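Local coordinates for protein fructosyl amine: oxygen oxidoreductase (Aspergillus fumigatus, PDB 3DJE) that oxidatively deglycates fructosyl amino acids, using a bound flavin-adenine dinucleotide as cofactor and oxygen as electron acceptor, at residues E211-L225 and R349-G361. Numbering follows the deposited sequence.
Sequences ERTFLCAGASAGQFL and RHPQYHSLVLGCG. With FAD (flavin-adenine dinucleotide), chain C.
Four backbone hydrogen bonds pair strands 212-215 and 356-360 in parallel: Thr213 takes Ser355 O and gives its carbonyl to Val357 N, and Leu215 does likewise with Val357 O and Gly359 N, the Leu215 N to Val357 O bond measuring 2.8 Å. Where the pairing begins, a water donates to both Glu211 O and Ser355 OG; Ser355 OG also forms a hydrogen bond with Asp196 OD2. Arg212 bends at chi2 (-69°), returning NH1 to Glu211 O and bringing a guanidinium face against His354 CE1, with NH2 3.5 Å from that carbon. Both strands belong to the Rossmann-type sheet that binds the dinucleotide, 212-215 lying between 9-12 and 356-360. Past the C-terminal end of strand 212-215, a second water links Gly218 N and Gly359 O to FAD O1P; Gly218, with positive phi and no side chain, lets its CA lie close to FAD O3P. Beta-branched Val357 suits its strand; its CB lies 3.6 Å from Phe214 CD1, with CG2 over a face of that ring, and both side chains touch Met381 of helix 373-382. On the other face, Leu225 returns to the sheet, its forked end meeting different neighbours: CD1 meets Leu356 CD2 tip to tip and the Tyr353 ring edge at CE2 (3.6 Å), while CD2 touches Leu358 CD1 (3.7 Å) and His350 CD2.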
ATOM      1  N   GLU A 211      10.424 -21.415 -15.061  1.00 11.90           N
ATOM      2  CA  GLU A 211      10.317 -22.511 -14.113  1.00 12.58           C
ATOM      3  C   GLU A 211       9.388 -22.202 -12.931  1.00 11.57           C
ATOM      4  O   GLU A 211       8.712 -23.089 -12.412  1.00 11.88           O
ATOM      5  CB  GLU A 211      11.717 -22.896 -13.625  1.00 13.59           C
ATOM      6  CG  GLU A 211      12.597 -23.537 -14.691  1.00 19.13           C
ATOM      7  CD  GLU A 211      13.799 -24.262 -14.079  1.00 24.73           C
ATOM      8  OE1 GLU A 211      13.649 -24.830 -12.974  1.00 28.71           O
ATOM      9  OE2 GLU A 211      14.896 -24.250 -14.687  1.00 28.79           O
ATOM     10  N   ARG A 212       9.393 -20.942 -12.482  1.00 11.01           N
ATOM     11  CA  ARG A 212       8.436 -20.452 -11.483  1.00 11.01           C
ATOM     12  C   ARG A 212       7.980 -19.062 -11.897  1.00 10.33           C
ATOM     13  O   ARG A 212       8.773 -18.291 -12.437  1.00 10.28           O
ATOM     14  CB  ARG A 212       9.076 -20.334 -10.087  1.00 11.36           C
ATOM     15  CG  ARG A 212       9.523 -21.668  -9.478  1.00 13.03           C
ATOM     16  CD  ARG A 212       8.345 -22.546  -9.111  1.00 15.01           C
ATOM     17  NE  ARG A 212       8.769 -23.742  -8.384  1.00 18.56           N
ATOM     18  CZ  ARG A 212       9.277 -24.832  -8.960  1.00 20.11           C
ATOM     19  NH1 ARG A 212       9.414 -24.904 -10.280  1.00 18.78           N
ATOM     20  NH2 ARG A 212       9.649 -25.861  -8.208  1.00 22.46           N
ATOM     21  N   THR A 213       6.703 -18.782 -11.663  1.00 10.13           N
ATOM     22  CA  THR A 213       6.089 -17.478 -11.927  1.00 10.82           C
ATOM     23  C   THR A 213       5.537 -16.938 -10.618  1.00 10.49           C
ATOM     24  O   THR A 213       4.800 -17.644  -9.921  1.00 11.12           O
ATOM     25  CB  THR A 213       4.936 -17.627 -12.963  1.00 11.17           C
ATOM     26  OG1 THR A 213       5.452 -18.150 -14.199  1.00 12.30           O
ATOM     27  CG2 THR A 213       4.221 -16.306 -13.213  1.00 12.46           C
ATOM     28  N   PHE A 214       5.900 -15.693 -10.290  1.00  9.99           N
ATOM     29  CA  PHE A 214       5.392 -14.997  -9.122  1.00 10.53           C
ATOM     30  C   PHE A 214       4.353 -13.991  -9.594  1.00 10.41           C
ATOM     31  O   PHE A 214       4.642 -13.182 -10.465  1.00 11.29           O
ATOM     32  CB  PHE A 214       6.502 -14.213  -8.426  1.00  9.56           C
ATOM     33  CG  PHE A 214       7.597 -15.072  -7.836  1.00 10.09           C
ATOM     34  CD1 PHE A 214       7.602 -15.379  -6.476  1.00 10.36           C
ATOM     35  CD2 PHE A 214       8.637 -15.542  -8.634  1.00 11.80           C
ATOM     36  CE1 PHE A 214       8.631 -16.156  -5.918  1.00 11.19           C
ATOM     37  CE2 PHE A 214       9.665 -16.328  -8.078  1.00 11.90           C
ATOM     38  CZ  PHE A 214       9.653 -16.627  -6.716  1.00 11.28           C
ATOM     39  N   LEU A 215       3.169 -14.035  -8.999  1.00 10.38           N
ATOM     40  CA  LEU A 215       2.120 -13.086  -9.334  1.00 10.54           C
ATOM     41  C   LEU A 215       2.092 -11.985  -8.269  1.00 11.08           C
ATOM     42  O   LEU A 215       1.680 -12.216  -7.133  1.00 11.17           O
ATOM     43  CB  LEU A 215       0.783 -13.805  -9.470  1.00 11.04           C
ATOM     44  CG  LEU A 215      -0.418 -12.943  -9.877  1.00 11.32           C
ATOM     45  CD1 LEU A 215      -0.121 -12.205 -11.181  1.00 12.91           C
ATOM     46  CD2 LEU A 215      -1.645 -13.819 -10.014  1.00 12.23           C
ATOM     47  N   CYS A 216       2.550 -10.800  -8.672  1.00 10.92           N
ATOM     48  CA  CYS A 216       2.692  -9.651  -7.778  1.00 10.98           C
ATOM     49  C   CYS A 216       2.080  -8.409  -8.424  1.00 10.69           C
ATOM     50  O   CYS A 216       2.652  -7.324  -8.394  1.00 10.23           O
ATOM     51  CB  CYS A 216       4.177  -9.406  -7.483  1.00 11.54           C
ATOM     52  SG  CYS A 216       4.950 -10.738  -6.566  1.00 12.83           S
ATOM     53  N   ALA A 217       0.898  -8.576  -9.003  1.00 10.27           N
ATOM     54  CA  ALA A 217       0.249  -7.518  -9.762  1.00 10.80           C
ATOM     55  C   ALA A 217      -0.725  -6.639  -8.952  1.00 10.88           C
ATOM     56  O   ALA A 217      -1.528  -5.890  -9.531  1.00 10.53           O
ATOM     57  CB  ALA A 217      -0.444  -8.135 -10.995  1.00 11.12           C
ATOM     58  N   GLY A 218      -0.658  -6.736  -7.622  1.00 10.26           N
ATOM     59  CA  GLY A 218      -1.422  -5.848  -6.761  1.00 10.49           C
ATOM     60  C   GLY A 218      -2.903  -5.936  -7.038  1.00 10.11           C
ATOM     61  O   GLY A 218      -3.461  -7.045  -7.118  1.00 11.01           O
ATOM     62  N   ALA A 219      -3.540  -4.776  -7.184  1.00 10.54           N
ATOM     63  CA  ALA A 219      -4.996  -4.722  -7.394  1.00 10.71           C
ATOM     64  C   ALA A 219      -5.444  -5.422  -8.678  1.00 11.74           C
ATOM     65  O   ALA A 219      -6.625  -5.739  -8.813  1.00 12.90           O
ATOM     66  CB  ALA A 219      -5.492  -3.274  -7.396  1.00 11.51           C
ATOM     67  N   SER A 220      -4.507  -5.650  -9.603  1.00 11.29           N
ATOM     68  CA  SER A 220      -4.820  -6.274 -10.902  1.00 11.65           C
ATOM     69  C   SER A 220      -4.627  -7.791 -10.899  1.00 12.01           C
ATOM     70  O   SER A 220      -4.874  -8.453 -11.917  1.00 13.22           O
ATOM     71  CB  SER A 220      -3.960  -5.657 -12.018  1.00 12.29           C
ATOM     72  OG  SER A 220      -4.130  -4.257 -12.067  1.00 13.10           O
ATOM     73  N   ALA A 221      -4.184  -8.346  -9.775  1.00 11.78           N
ATOM     74  CA  ALA A 221      -3.832  -9.770  -9.724  1.00 12.21           C
ATOM     75  C   ALA A 221      -4.997 -10.682 -10.134  1.00 12.72           C
ATOM     76  O   ALA A 221      -4.786 -11.688 -10.823  1.00 12.44           O
ATOM     77  CB  ALA A 221      -3.294 -10.166  -8.345  1.00 12.13           C
ATOM     78  N   GLY A 222      -6.218 -10.307  -9.745  1.00 13.41           N
ATOM     79  CA  GLY A 222      -7.408 -11.119 -10.055  1.00 14.01           C
ATOM     80  C   GLY A 222      -7.735 -11.252 -11.535  1.00 13.67           C
ATOM     81  O   GLY A 222      -8.560 -12.093 -11.930  1.00 14.75           O
ATOM     82  N   GLN A 223      -7.109 -10.424 -12.371  1.00 12.96           N
ATOM     83  CA  GLN A 223      -7.307 -10.528 -13.821  1.00 12.97           C
ATOM     84  C   GLN A 223      -6.777 -11.869 -14.341  1.00 12.75           C
ATOM     85  O   GLN A 223      -7.291 -12.430 -15.312  1.00 13.43           O
ATOM     86  CB  GLN A 223      -6.572  -9.390 -14.523  1.00 13.17           C
ATOM     87  CG  GLN A 223      -6.870  -9.321 -16.018  1.00 14.39           C
ATOM     88  CD  GLN A 223      -5.998  -8.318 -16.725  1.00 17.19           C
ATOM     89  OE1 GLN A 223      -5.860  -7.174 -16.281  1.00 17.32           O
ATOM     90  NE2 GLN A 223      -5.405  -8.736 -17.833  1.00 17.98           N
ATOM     91  N   PHE A 224      -5.741 -12.378 -13.687  1.00 12.40           N
ATOM     92  CA  PHE A 224      -4.930 -13.467 -14.237  1.00 12.28           C
ATOM     93  C   PHE A 224      -5.236 -14.867 -13.747  1.00 13.22           C
ATOM     94  O   PHE A 224      -4.818 -15.851 -14.368  1.00 12.63           O
ATOM     95  CB  PHE A 224      -3.457 -13.158 -13.979  1.00 12.52           C
ATOM     96  CG  PHE A 224      -3.042 -11.837 -14.534  1.00 12.64           C
ATOM     97  CD1 PHE A 224      -2.924 -11.663 -15.908  1.00 13.64           C
ATOM     98  CD2 PHE A 224      -2.834 -10.747 -13.695  1.00 12.73           C
ATOM     99  CE1 PHE A 224      -2.563 -10.426 -16.433  1.00 15.90           C
ATOM    100  CE2 PHE A 224      -2.476  -9.507 -14.209  1.00 14.12           C
ATOM    101  CZ  PHE A 224      -2.336  -9.347 -15.568  1.00 14.39           C
ATOM    102  N   LEU A 225      -5.949 -14.947 -12.624  1.00 14.13           N
ATOM    103  CA  LEU A 225      -6.149 -16.182 -11.894  1.00 15.38           C
ATOM    104  C   LEU A 225      -7.492 -16.111 -11.178  1.00 14.58           C
ATOM    105  O   LEU A 225      -7.906 -15.032 -10.766  1.00 14.87           O
ATOM    106  CB  LEU A 225      -5.029 -16.310 -10.834  1.00 15.59           C
ATOM    107  CG  LEU A 225      -4.886 -17.563  -9.978  1.00 16.42           C
ATOM    108  CD1 LEU A 225      -4.267 -18.677 -10.784  1.00 20.14           C
ATOM    109  CD2 LEU A 225      -4.023 -17.277  -8.761  1.00 17.40           C
ATOM    110  N   ARG A 349       2.426 -20.755  -2.333  1.00 13.35           N
ATOM    111  CA  ARG A 349       2.345 -21.471  -3.595  1.00 14.99           C
ATOM    112  C   ARG A 349       0.876 -21.728  -3.881  1.00 15.19           C
ATOM    113  O   ARG A 349       0.082 -21.931  -2.950  1.00 15.94           O
ATOM    114  CB  ARG A 349       3.063 -22.808  -3.481  1.00 15.55           C
ATOM    115  CG  ARG A 349       4.366 -22.684  -2.748  1.00 20.66           C
ATOM    116  CD  ARG A 349       5.532 -22.999  -3.590  1.00 29.07           C
ATOM    117  NE  ARG A 349       6.091 -24.290  -3.217  1.00 32.55           N
ATOM    118  CZ  ARG A 349       5.706 -25.448  -3.743  1.00 36.33           C
ATOM    119  NH1 ARG A 349       4.755 -25.477  -4.670  1.00 37.92           N
ATOM    120  NH2 ARG A 349       6.275 -26.582  -3.346  1.00 35.26           N
ATOM    121  N   HIS A 350       0.512 -21.726  -5.160  1.00 14.86           N
ATOM    122  CA  HIS A 350      -0.838 -22.112  -5.546  1.00 15.52           C
ATOM    123  C   HIS A 350      -1.032 -23.621  -5.245  1.00 15.80           C
ATOM    124  O   HIS A 350      -0.128 -24.417  -5.493  1.00 16.42           O
ATOM    125  CB  HIS A 350      -1.082 -21.811  -7.023  1.00 15.57           C
ATOM    126  CG  HIS A 350      -2.519 -21.900  -7.409  1.00 15.31           C
ATOM    127  ND1 HIS A 350      -3.136 -23.098  -7.712  1.00 15.35           N
ATOM    128  CD2 HIS A 350      -3.473 -20.945  -7.504  1.00 15.24           C
ATOM    129  CE1 HIS A 350      -4.406 -22.870  -8.002  1.00 14.63           C
ATOM    130  NE2 HIS A 350      -4.637 -21.573  -7.877  1.00 16.31           N
ATOM    131  N   PRO A 351      -2.198 -24.002  -4.682  1.00 16.56           N
ATOM    132  CA  PRO A 351      -2.447 -25.401  -4.285  1.00 17.14           C
ATOM    133  C   PRO A 351      -2.465 -26.421  -5.425  1.00 18.07           C
ATOM    134  O   PRO A 351      -2.190 -27.613  -5.191  1.00 18.89           O
ATOM    135  CB  PRO A 351      -3.824 -25.338  -3.620  1.00 17.13           C
ATOM    136  CG  PRO A 351      -4.469 -24.113  -4.151  1.00 17.62           C
ATOM    137  CD  PRO A 351      -3.340 -23.135  -4.342  1.00 16.29           C
ATOM    138  N   GLN A 352      -2.785 -25.967  -6.635  1.00 17.70           N
ATOM    139  CA  GLN A 352      -2.827 -26.849  -7.802  1.00 18.57           C
ATOM    140  C   GLN A 352      -1.752 -26.558  -8.844  1.00 17.76           C
ATOM    141  O   GLN A 352      -1.156 -27.493  -9.402  1.00 18.08           O
ATOM    142  CB  GLN A 352      -4.208 -26.809  -8.450  1.00 18.35           C
ATOM    143  CG  GLN A 352      -4.345 -27.769  -9.631  1.00 20.89           C
ATOM    144  CD  GLN A 352      -5.723 -27.757 -10.262  1.00 21.30           C
ATOM    145  OE1 GLN A 352      -5.995 -28.543 -11.177  1.00 26.30           O
ATOM    146  NE2 GLN A 352      -6.605 -26.890  -9.773  1.00 23.57           N
ATOM    147  N   TYR A 353      -1.522 -25.274  -9.127  1.00 16.58           N
ATOM    148  CA  TYR A 353      -0.509 -24.873 -10.101  1.00 17.15           C
ATOM    149  C   TYR A 353       0.862 -24.834  -9.427  1.00 16.44           C
ATOM    150  O   TYR A 353       1.250 -23.817  -8.835  1.00 16.91           O
ATOM    151  CB  TYR A 353      -0.855 -23.514 -10.728  1.00 17.65           C
ATOM    152  CG  TYR A 353      -2.274 -23.411 -11.248  1.00 18.66           C
ATOM    153  CD1 TYR A 353      -2.849 -24.460 -11.968  1.00 21.02           C
ATOM    154  CD2 TYR A 353      -3.037 -22.267 -11.022  1.00 20.43           C
ATOM    155  CE1 TYR A 353      -4.164 -24.375 -12.440  1.00 21.32           C
ATOM    156  CE2 TYR A 353      -4.351 -22.162 -11.496  1.00 20.99           C
ATOM    157  CZ  TYR A 353      -4.900 -23.222 -12.203  1.00 22.19           C
ATOM    158  OH  TYR A 353      -6.191 -23.136 -12.670  1.00 23.96           O
ATOM    159  N   HIS A 354       1.565 -25.959  -9.534  1.00 16.24           N
ATOM    160  CA  HIS A 354       2.875 -26.232  -8.906  1.00 16.66           C
ATOM    161  C   HIS A 354       3.922 -25.112  -9.048  1.00 15.21           C
ATOM    162  O   HIS A 354       4.711 -24.876  -8.132  1.00 14.79           O
ATOM    163  CB  HIS A 354       3.408 -27.559  -9.497  1.00 18.16           C
ATOM    164  CG  HIS A 354       4.824 -27.890  -9.132  1.00 21.78           C
ATOM    165  ND1 HIS A 354       5.904 -27.505  -9.901  1.00 25.38           N
ATOM    166  CD2 HIS A 354       5.334 -28.606  -8.099  1.00 24.93           C
ATOM    167  CE1 HIS A 354       7.018 -27.946  -9.343  1.00 26.63           C
ATOM    168  NE2 HIS A 354       6.701 -28.615  -8.247  1.00 27.36           N
ATOM    169  N   SER A 355       3.928 -24.438 -10.193  1.00 13.71           N
ATOM    170  CA  SER A 355       4.985 -23.491 -10.536  1.00 12.58           C
ATOM    171  C   SER A 355       4.623 -22.055 -10.183  1.00 12.44           C
ATOM    172  O   SER A 355       5.438 -21.162 -10.390  1.00 12.41           O
ATOM    173  CB  SER A 355       5.311 -23.579 -12.035  1.00 13.52           C
ATOM    174  OG  SER A 355       5.702 -24.899 -12.409  1.00 14.79           O
ATOM    175  N   LEU A 356       3.408 -21.838  -9.681  1.00 11.73           N
ATOM    176  CA  LEU A 356       2.924 -20.479  -9.384  1.00 11.83           C
ATOM    177  C   LEU A 356       3.084 -20.110  -7.913  1.00 11.61           C
ATOM    178  O   LEU A 356       2.749 -20.907  -7.025  1.00 10.98           O
ATOM    179  CB  LEU A 356       1.456 -20.331  -9.797  1.00 11.19           C
ATOM    180  CG  LEU A 356       0.791 -18.960  -9.597  1.00 11.65           C
ATOM    181  CD1 LEU A 356       1.444 -17.908 -10.477  1.00 11.89           C
ATOM    182  CD2 LEU A 356      -0.718 -19.028  -9.867  1.00 13.45           C
ATOM    183  N   VAL A 357       3.590 -18.897  -7.676  1.00 11.20           N
ATOM    184  CA  VAL A 357       3.713 -18.337  -6.328  1.00 11.26           C
ATOM    185  C   VAL A 357       2.920 -17.034  -6.286  1.00 11.73           C
ATOM    186  O   VAL A 357       3.063 -16.194  -7.169  1.00 11.05           O
ATOM    187  CB  VAL A 357       5.184 -18.052  -5.955  1.00 11.31           C
ATOM    188  CG1 VAL A 357       5.295 -17.565  -4.502  1.00 12.42           C
ATOM    189  CG2 VAL A 357       6.035 -19.320  -6.123  1.00 13.63           C
ATOM    190  N   LEU A 358       2.085 -16.890  -5.264  1.00 11.73           N
ATOM    191  CA  LEU A 358       1.282 -15.689  -5.051  1.00 12.04           C
ATOM    192  C   LEU A 358       2.004 -14.756  -4.102  1.00 12.04           C
ATOM    193  O   LEU A 358       2.483 -15.198  -3.066  1.00 12.67           O
ATOM    194  CB  LEU A 358      -0.079 -16.042  -4.422  1.00 12.75           C
ATOM    195  CG  LEU A 358      -1.142 -16.767  -5.272  1.00 14.52           C
ATOM    196  CD1 LEU A 358      -1.156 -16.252  -6.715  1.00 16.53           C
ATOM    197  CD2 LEU A 358      -0.930 -18.264  -5.220  1.00 16.91           C
ATOM    198  N   GLY A 359       2.073 -13.474  -4.438  1.00 12.14           N
ATOM    199  CA  GLY A 359       2.540 -12.486  -3.480  1.00 11.88           C
ATOM    200  C   GLY A 359       1.613 -11.299  -3.565  1.00 12.56           C
ATOM    201  O   GLY A 359       1.900 -10.330  -4.263  1.00 11.94           O
ATOM    202  N   CYS A 360       0.469 -11.407  -2.903  1.00 13.60           N
ATOM    203  CA  CYS A 360      -0.542 -10.355  -3.008  1.00 15.31           C
ATOM    204  C   CYS A 360      -1.461 -10.259  -1.801  1.00 14.15           C
ATOM    205  O   CYS A 360      -1.116 -10.727  -0.721  1.00 14.16           O
ATOM    206  CB  CYS A 360      -1.340 -10.466  -4.298  1.00 16.48           C
ATOM    207  SG  CYS A 360      -2.043 -12.071  -4.493  1.00 24.43           S
ATOM    208  N   GLY A 361      -2.606  -9.605  -1.994  1.00 13.33           N
ATOM    209  CA  GLY A 361      -3.513  -9.290  -0.895  1.00 12.44           C
ATOM    210  C   GLY A 361      -2.881  -8.408   0.176  1.00 11.64           C
ATOM    211  O   GLY A 361      -3.099  -8.609   1.363  1.00 11.81           O
TER
HETATM  212  PA  FAD C 500       1.532  -2.343  -6.424  1.00  9.66           P
HETATM  213  O1A FAD C 500       2.693  -1.699  -5.801  1.00 10.32           O
HETATM  214  O2A FAD C 500       0.348  -1.499  -6.775  1.00  9.99           O
HETATM  215  O5B FAD C 500       2.120  -3.079  -7.695  1.00 10.46           O
HETATM  216  C5B FAD C 500       1.299  -3.739  -8.661  1.00 10.37           C
HETATM  217  C4B FAD C 500       2.093  -3.762  -9.974  1.00 11.02           C
HETATM  218  O4B FAD C 500       1.320  -4.630 -10.823  1.00  9.92           O
HETATM  219  C3B FAD C 500       2.041  -2.348 -10.599  1.00 11.02           C
HETATM  220  O3B FAD C 500       3.363  -1.813 -10.782  1.00 12.08           O
HETATM  221  C2B FAD C 500       1.340  -2.620 -11.939  1.00  9.60           C
HETATM  222  O2B FAD C 500       1.901  -1.828 -13.033  1.00 12.18           O
HETATM  223  C1B FAD C 500       1.549  -4.151 -12.112  1.00 11.05           C
HETATM  224  N9A FAD C 500       0.616  -4.626 -13.180  1.00 10.58           N
HETATM  225  C8A FAD C 500      -0.665  -4.264 -13.400  1.00 10.90           C
HETATM  226  N7A FAD C 500      -1.112  -4.892 -14.508  1.00  9.14           N
HETATM  227  C5A FAD C 500      -0.109  -5.646 -14.982  1.00  8.71           C
HETATM  228  C6A FAD C 500       0.031  -6.490 -16.089  1.00  9.40           C
HETATM  229  N6A FAD C 500      -1.000  -6.659 -16.950  1.00 10.29           N
HETATM  230  N1A FAD C 500       1.209  -7.116 -16.282  1.00  9.55           N
HETATM  231  C2A FAD C 500       2.236  -6.946 -15.442  1.00  9.77           C
HETATM  232  N3A FAD C 500       2.138  -6.143 -14.377  1.00  8.96           N
HETATM  233  C4A FAD C 500       0.977  -5.488 -14.135  1.00  8.87           C
HETATM  234  N1  FAD C 500       0.895   1.051   2.988  1.00  9.29           N
HETATM  235  C2  FAD C 500       1.724   1.311   4.077  1.00  9.88           C
HETATM  236  O2  FAD C 500       2.453   0.440   4.555  1.00 10.41           O
HETATM  237  N3  FAD C 500       1.717   2.589   4.640  1.00  9.88           N
HETATM  238  C4  FAD C 500       0.898   3.601   4.150  1.00 11.21           C
HETATM  239  O4  FAD C 500       0.922   4.723   4.672  1.00 10.70           O
HETATM  240  C4X FAD C 500       0.055   3.319   3.065  1.00 10.49           C
HETATM  241  N5  FAD C 500      -0.790   4.305   2.560  1.00 11.11           N
HETATM  242  C5X FAD C 500      -1.487   4.068   1.378  1.00  9.98           C
HETATM  243  C6  FAD C 500      -2.157   5.130   0.777  1.00 11.30           C
HETATM  244  C7  FAD C 500      -2.825   4.942  -0.427  1.00 11.37           C
HETATM  245  C7M FAD C 500      -3.566   6.143  -1.031  1.00 11.77           C
HETATM  246  C8  FAD C 500      -2.805   3.696  -1.052  1.00 10.75           C
HETATM  247  C8M FAD C 500      -3.484   3.512  -2.430  1.00 11.57           C
HETATM  248  C9  FAD C 500      -2.114   2.635  -0.450  1.00 10.37           C
HETATM  249  C9A FAD C 500      -1.440   2.819   0.764  1.00  9.09           C
HETATM  250  N10 FAD C 500      -0.749   1.769   1.400  1.00  9.79           N
HETATM  251  C10 FAD C 500       0.066   2.047   2.497  1.00  9.91           C
HETATM  252  C1' FAD C 500      -0.863   0.390   0.906  1.00  8.36           C
HETATM  253  C2' FAD C 500       0.315   0.067  -0.015  1.00  8.62           C
HETATM  254  O2' FAD C 500       0.576   1.188  -0.887  1.00  9.46           O
HETATM  255  C3' FAD C 500      -0.014  -1.180  -0.831  1.00  7.33           C
HETATM  256  O3' FAD C 500      -0.539  -2.196   0.050  1.00  9.64           O
HETATM  257  C4' FAD C 500       1.222  -1.761  -1.525  1.00  8.43           C
HETATM  258  O4' FAD C 500       1.996  -0.747  -2.165  1.00  9.75           O
HETATM  259  C5' FAD C 500       0.765  -2.781  -2.574  1.00  9.58           C
HETATM  260  O5' FAD C 500       1.914  -3.379  -3.197  1.00  8.86           O
HETATM  261  P   FAD C 500       1.723  -4.430  -4.392  1.00  9.27           P
HETATM  262  O1P FAD C 500       0.787  -5.505  -3.949  1.00  9.53           O
HETATM  263  O2P FAD C 500       3.087  -4.765  -4.851  1.00  9.14           O
HETATM  264  O3P FAD C 500       1.000  -3.596  -5.561  1.00  9.07           O
HETATM  265  O   HOH W   1       8.036 -25.632 -13.680  1.00 35.82           O
HETATM  266  O   HOH W   2       0.924  -7.923  -5.497  1.00 12.09           O
HETATM  267  O   HOH W   3      -3.242  -7.769  -4.306  1.00 15.74           O